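Local coordinates for protein putative arylalkylamine N-Acetyltransferase 7 (Aedes aegypti, PDB 4FD7) that probably transfers an acetyl group from acetyl-CoA to the amine nitrogen of its substrates, as a putative arylalkylamine N-acetyltransferase of the GNAT family, at residues V29-Q34 against P157-R162; A76-M81 against N149-S154. All blocks are in the same frame, centred on the assembly; numbering follows the deposited sequence.

Contact 1: residues V29-Q34 against P157-R162; sequences VWYRVQ and PKYRGR
Y31 on strand 28-35 and R162 in the loop after strand 146-155 mark the nearest approach of the two backbones, with their CA atoms still 10.8 Å apart. Side chains alone bridge that gap, and the shared interface is small.

Y31 and Y159 reach toward each other. The hydroxyl end of Y31 comes in at the edge of the Y159 ring: Y31 OH lies 3.4 Å from Y159 CE2. The contact continues along one side of the Y31 ring, where Y31 CE1 is 3.9 Å from Y159 CE2. The planes are nearly perpendicular, at 88°, with centroids 6.0 Å apart. Each ring meets the other near its plane, at the rim, so neither lies over the other's face. In both residues CG is anti to the carbonyl carbon (chi1 -65° for Y31, -79° for Y159), and this swings each ring into the gap. F18 on the neighbouring strand 14-21 meets the Y31 ring with its plane almost parallel. R162 adds a looser touch, its CD lying 4.0 Å from Y31 OH.

The polar ends look past this contact. Y31 OH donates to the carbonyl of K21. R162 NH1 bonds to the carbonyl of D22, and R162 NE makes a weak bond to K21 O. The end of strand 14-21 (K21) and the turn after it (D22) are thus tied to Y31 and to R162.

R160, G161 and R162 begin a sequence that matches the R-x-x-G-x-A signature by which GNAT enzymes bind the pyrophosphate of coenzyme A. The link across to the strand is van der Waals contact between aromatic edges, while carbonyl acceptors fix the phenol hydroxyl and the guanidinium. Such bonding probably helps define how R162 sits in this loop.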
loop_
_atom_site.group_PDB
_atom_site.type_symbol
_atom_site.label_atom_id
_atom_site.label_comp_id
_atom_site.label_asym_id
_atom_site.label_seq_id
_atom_site.Cartn_x
_atom_site.Cartn_y
_atom_site.Cartn_z
ATOM N N VAL A 29 7.986 -16.935 16.045
ATOM C CA VAL A 29 9.293 -16.392 15.781
ATOM C C VAL A 29 9.075 -14.890 15.749
ATOM O O VAL A 29 7.927 -14.437 15.759
ATOM C CB VAL A 29 9.844 -16.942 14.456
ATOM C CG1 VAL A 29 8.978 -16.488 13.285
ATOM C CG2 VAL A 29 11.315 -16.561 14.265
ATOM N N TRP A 30 10.153 -14.117 15.738
ATOM C CA TRP A 30 10.027 -12.669 15.726
ATOM C C TRP A 30 10.177 -12.147 14.316
ATOM O O TRP A 30 10.954 -12.682 13.529
ATOM C CB TRP A 30 11.094 -12.032 16.613
ATOM C CG TRP A 30 10.776 -12.056 18.049
ATOM C CD1 TRP A 30 11.182 -12.984 18.964
ATOM C CD2 TRP A 30 10.004 -11.093 18.766
ATOM N NE1 TRP A 30 10.698 -12.663 20.207
ATOM C CE2 TRP A 30 9.964 -11.502 20.113
ATOM C CE3 TRP A 30 9.331 -9.921 18.400
ATOM C CZ2 TRP A 30 9.278 -10.792 21.097
ATOM C CZ3 TRP A 30 8.643 -9.216 19.377
ATOM C CH2 TRP A 30 8.623 -9.650 20.707
ATOM N N TYR A 31 9.422 -11.093 14.007
ATOM C CA TYR A 31 9.549 -10.389 12.751
ATOM C C TYR A 31 9.740 -8.911 13.068
ATOM O O TYR A 31 9.449 -8.469 14.177
ATOM C CB TYR A 31 8.262 -10.516 11.926
ATOM C CG TYR A 31 7.907 -11.917 11.469
ATOM C CD1 TYR A 31 8.222 -12.349 10.184
ATOM C CD2 TYR A 31 7.234 -12.792 12.309
ATOM C CE1 TYR A 31 7.885 -13.633 9.752
ATOM C CE2 TYR A 31 6.896 -14.063 11.894
ATOM C CZ TYR A 31 7.222 -14.481 10.616
ATOM O OH TYR A 31 6.880 -15.756 10.197
ATOM N N ARG A 32 10.199 -8.143 12.090
ATOM C CA ARG A 32 10.256 -6.700 12.251
ATOM C C ARG A 32 9.733 -6.017 10.990
ATOM O O ARG A 32 9.765 -6.601 9.897
ATOM C CB ARG A 32 11.683 -6.235 12.534
ATOM C CG ARG A 32 12.667 -6.540 11.407
ATOM C CD ARG A 32 14.074 -6.134 11.785
ATOM N NE ARG A 32 15.011 -6.320 10.680
ATOM C CZ ARG A 32 15.608 -7.472 10.394
ATOM N NH1 ARG A 32 15.371 -8.550 11.131
ATOM N NH2 ARG A 32 16.439 -7.546 9.366
ATOM N N VAL A 33 9.257 -4.787 11.168
ATOM C CA VAL A 33 8.910 -3.905 10.061
ATOM C C VAL A 33 9.822 -2.679 10.164
ATOM O O VAL A 33 9.929 -2.061 11.232
ATOM C CB VAL A 33 7.449 -3.437 10.122
ATOM C CG1 VAL A 33 7.079 -2.711 8.808
ATOM C CG2 VAL A 33 6.505 -4.612 10.386
ATOM N N GLN A 34 10.494 -2.343 9.068
ATOM C CA GLN A 34 11.494 -1.279 9.096
ATOM C C GLN A 34 11.554 -0.517 7.786
ATOM O O GLN A 34 10.962 -0.940 6.790
ATOM C CB GLN A 34 12.884 -1.864 9.373
ATOM C CG GLN A 34 13.364 -2.854 8.300
ATOM C CD GLN A 34 14.865 -3.096 8.357
ATOM O OE1 GLN A 34 15.341 -3.976 9.074
ATOM N NE2 GLN A 34 15.611 -2.329 7.588
ATOM N N PRO A 157 3.099 -15.293 -0.194
ATOM C CA PRO A 157 2.100 -16.321 0.080
ATOM C C PRO A 157 2.531 -17.354 1.119
ATOM O O PRO A 157 1.679 -17.814 1.874
ATOM C CB PRO A 157 1.927 -16.982 -1.287
ATOM C CG PRO A 157 2.123 -15.874 -2.231
ATOM C CD PRO A 157 3.234 -15.049 -1.641
ATOM N N LYS A 158 3.814 -17.698 1.194
ATOM C CA LYS A 158 4.209 -18.713 2.166
ATOM C C LYS A 158 4.279 -18.165 3.591
ATOM O O LYS A 158 4.614 -18.896 4.531
ATOM C CB LYS A 158 5.500 -19.428 1.762
ATOM C CG LYS A 158 6.770 -18.638 1.977
ATOM C CD LYS A 158 7.879 -19.155 1.049
ATOM C CE LYS A 158 9.231 -18.632 1.494
ATOM N NZ LYS A 158 9.074 -17.283 2.092
ATOM N N TYR A 159 3.945 -16.883 3.743
ATOM C CA TYR A 159 3.829 -16.255 5.051
ATOM C C TYR A 159 2.430 -15.732 5.339
ATOM O O TYR A 159 2.222 -15.047 6.349
ATOM C CB TYR A 159 4.805 -15.082 5.174
ATOM C CG TYR A 159 6.213 -15.496 5.462
ATOM C CD1 TYR A 159 7.175 -15.465 4.469
ATOM C CD2 TYR A 159 6.586 -15.928 6.728
ATOM C CE1 TYR A 159 8.475 -15.838 4.726
ATOM C CE2 TYR A 159 7.887 -16.318 6.992
ATOM C CZ TYR A 159 8.827 -16.268 5.984
ATOM O OH TYR A 159 10.124 -16.656 6.242
ATOM N N ARG A 160 1.465 -16.019 4.472
ATOM C CA ARG A 160 0.136 -15.478 4.729
ATOM C C ARG A 160 -0.569 -16.198 5.883
ATOM O O ARG A 160 -0.127 -17.262 6.344
ATOM C CB ARG A 160 -0.718 -15.385 3.446
ATOM C CG ARG A 160 -0.524 -14.054 2.668
ATOM C CD ARG A 160 -1.154 -14.090 1.287
ATOM N NE ARG A 160 -0.300 -13.507 0.252
ATOM C CZ ARG A 160 -0.493 -13.683 -1.054
ATOM N NH1 ARG A 160 -1.508 -14.432 -1.474
ATOM N NH2 ARG A 160 0.323 -13.123 -1.946
ATOM N N GLY A 161 -1.624 -15.573 6.394
ATOM C CA GLY A 161 -2.384 -16.126 7.497
ATOM C C GLY A 161 -1.734 -15.881 8.847
ATOM O O GLY A 161 -2.143 -16.460 9.853
ATOM N N ARG A 162 -0.720 -15.022 8.866
ATOM C CA ARG A 162 0.079 -14.798 10.064
ATOM C C ARG A 162 -0.100 -13.394 10.629
ATOM O O ARG A 162 0.521 -13.034 11.634
ATOM C CB ARG A 162 1.555 -15.075 9.757
ATOM C CG ARG A 162 1.869 -16.568 9.704
ATOM C CD ARG A 162 3.181 -16.854 9.024
ATOM N NE ARG A 162 3.523 -18.279 9.014
ATOM C CZ ARG A 162 3.158 -19.137 8.063
ATOM N NH1 ARG A 162 3.518 -20.410 8.137
ATOM N NH2 ARG A 162 2.421 -18.734 7.039
#

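Contact 2: residues A76-M81 against N149-S154; sequences ALWKAM and NAMGLS
W78 on helix 68-81 meets M151 at the corner of strand 146-155, and the tight part of the contact is one short hydrogen bond. W78 NE1 donates to M151 O at 2.6 Å, with an angle of 157° at the hydrogen. The acceptor lies close to the indole plane. The M151 side chain folds back beside the same nitrogen, its CG 3.5 Å from W78 NE1. That position follows from CG being anti to the backbone N (chi1 -175°). M81 packs on M151 CB, at about a right angle to the direction of W78, with its SD 3.8 Å from M151 CB. W78 and M81 are both buried.

The looser side is at L77, which is partly exposed. There L77 CD2 only brushes M151 CG, at 4.0 Å. The helix face with A76, K79 and A80 is exposed.

M151 and G152 both bond through their backbones to I103 of strand 98-108. The positive phi of G152 (113°) suits the corner. This is consistent with the beta bulge of the fourth core strand in the GNAT fold, which in relatives helps splay the sheet where acetyl-CoA binds.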
loop_
_atom_site.group_PDB
_atom_site.type_symbol
_atom_site.label_atom_id
_atom_site.label_comp_id
_atom_site.label_asym_id
_atom_site.label_seq_id
_atom_site.Cartn_x
_atom_site.Cartn_y
_atom_site.Cartn_z
ATOM N N ALA A 76 7.248 1.740 -13.019
ATOM C CA ALA A 76 7.716 3.122 -13.155
ATOM C C ALA A 76 7.253 3.954 -11.951
ATOM O O ALA A 76 8.051 4.716 -11.352
ATOM C CB ALA A 76 7.220 3.727 -14.445
ATOM N N LEU A 77 5.977 3.797 -11.588
ATOM C CA LEU A 77 5.415 4.506 -10.420
ATOM C C LEU A 77 6.133 4.204 -9.098
ATOM O O LEU A 77 6.551 5.133 -8.375
ATOM C CB LEU A 77 3.916 4.212 -10.267
ATOM C CG LEU A 77 3.213 5.039 -9.183
ATOM C CD1 LEU A 77 3.557 6.494 -9.421
ATOM C CD2 LEU A 77 1.712 4.841 -9.216
ATOM N N TRP A 78 6.233 2.917 -8.770
ATOM C CA TRP A 78 6.935 2.489 -7.557
ATOM C C TRP A 78 8.357 3.037 -7.514
ATOM O O TRP A 78 8.818 3.504 -6.461
ATOM C CB TRP A 78 6.987 0.967 -7.481
ATOM C CG TRP A 78 5.668 0.316 -7.189
ATOM C CD1 TRP A 78 4.669 0.797 -6.383
ATOM C CD2 TRP A 78 5.221 -0.960 -7.662
ATOM N NE1 TRP A 78 3.626 -0.098 -6.337
ATOM C CE2 TRP A 78 3.935 -1.186 -7.118
ATOM C CE3 TRP A 78 5.777 -1.931 -8.503
ATOM C CZ2 TRP A 78 3.201 -2.342 -7.384
ATOM C CZ3 TRP A 78 5.040 -3.080 -8.777
ATOM C CH2 TRP A 78 3.768 -3.273 -8.219
ATOM N N LYS A 79 9.062 2.941 -8.649
ATOM C CA LYS A 79 10.437 3.429 -8.723
ATOM C C LYS A 79 10.525 4.927 -8.486
ATOM O O LYS A 79 11.498 5.390 -7.879
ATOM C CB LYS A 79 11.131 3.031 -10.034
ATOM C CG LYS A 79 11.514 1.562 -10.060
ATOM C CD LYS A 79 12.423 1.212 -11.218
ATOM C CE LYS A 79 12.737 -0.265 -11.178
ATOM N NZ LYS A 79 13.736 -0.650 -12.205
ATOM N N ALA A 80 9.524 5.672 -8.941
ATOM C CA ALA A 80 9.478 7.106 -8.625
ATOM C C ALA A 80 9.234 7.357 -7.143
ATOM O O ALA A 80 9.700 8.368 -6.594
ATOM C CB ALA A 80 8.431 7.831 -9.456
ATOM N N MET A 81 8.503 6.456 -6.493
ATOM C CA MET A 81 8.174 6.644 -5.068
ATOM C C MET A 81 9.292 6.291 -4.078
ATOM O O MET A 81 9.432 6.942 -3.045
ATOM C CB MET A 81 6.932 5.832 -4.696
ATOM C CG MET A 81 5.650 6.276 -5.407
ATOM S SD MET A 81 4.332 5.080 -5.135
ATOM C CE MET A 81 4.089 5.247 -3.373
ATOM N N ASN A 149 0.335 7.899 2.216
ATOM C CA ASN A 149 -0.432 7.094 1.276
ATOM C C ASN A 149 0.406 5.913 0.824
ATOM O O ASN A 149 1.604 5.815 1.153
ATOM C CB ASN A 149 -0.806 7.951 0.074
ATOM C CG ASN A 149 -1.929 7.353 -0.771
ATOM O OD1 ASN A 149 -2.506 6.309 -0.453
ATOM N ND2 ASN A 149 -2.245 8.033 -1.858
ATOM N N ALA A 150 -0.207 5.037 0.033
ATOM C CA ALA A 150 0.437 3.800 -0.389
ATOM C C ALA A 150 0.033 3.410 -1.799
ATOM O O ALA A 150 -1.049 3.766 -2.268
ATOM C CB ALA A 150 0.077 2.690 0.552
ATOM N N MET A 151 0.891 2.634 -2.453
ATOM C CA MET A 151 0.568 2.043 -3.748
ATOM C C MET A 151 0.917 0.564 -3.702
ATOM O O MET A 151 1.786 0.105 -4.441
ATOM C CB MET A 151 1.350 2.728 -4.874
ATOM C CG MET A 151 0.994 2.265 -6.286
ATOM S SD MET A 151 -0.741 2.456 -6.690
ATOM C CE MET A 151 -1.238 0.759 -7.002
ATOM N N GLY A 152 0.276 -0.173 -2.800
ATOM C CA GLY A 152 0.399 -1.622 -2.782
ATOM C C GLY A 152 1.104 -2.201 -1.569
ATOM O O GLY A 152 2.188 -1.737 -1.181
ATOM N N LEU A 153 0.479 -3.215 -0.974
ATOM C CA LEU A 153 1.096 -4.015 0.080
ATOM C C LEU A 153 1.148 -5.459 -0.408
ATOM O O LEU A 153 0.108 -6.055 -0.713
ATOM C CB LEU A 153 0.305 -3.922 1.393
ATOM C CG LEU A 153 1.011 -4.384 2.688
ATOM C CD1 LEU A 153 0.273 -3.893 3.926
ATOM C CD2 LEU A 153 1.180 -5.898 2.783
ATOM N N SER A 154 2.363 -6.000 -0.482
ATOM C CA SER A 154 2.609 -7.358 -0.953
ATOM C C SER A 154 3.087 -8.225 0.206
ATOM O O SER A 154 3.932 -7.811 0.990
ATOM C CB SER A 154 3.676 -7.321 -2.036
ATOM O OG SER A 154 3.861 -8.579 -2.660
#

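From the N terminus, strand 28-35 comes first and helix 68-81 follows. The chain then runs through strands 88-92 and 98-108 to strand 146-155. There 149-154 meets the helix in contact 2, closing a loop of 67 residues. Just beyond it, 157-162 turns back to strand 28-35 in contact 1, which closes a loop of 122 residues. The smaller loop lies wholly within the larger, so the two nest and do not cross. The centres of contact 1 and contact 2 are about 20 Å apart. Contact 2 ties a helix to the outermost strand of the five-stranded sheet, at its break. Contact 1 joins the loop leaving that strand to the sheet's second strand.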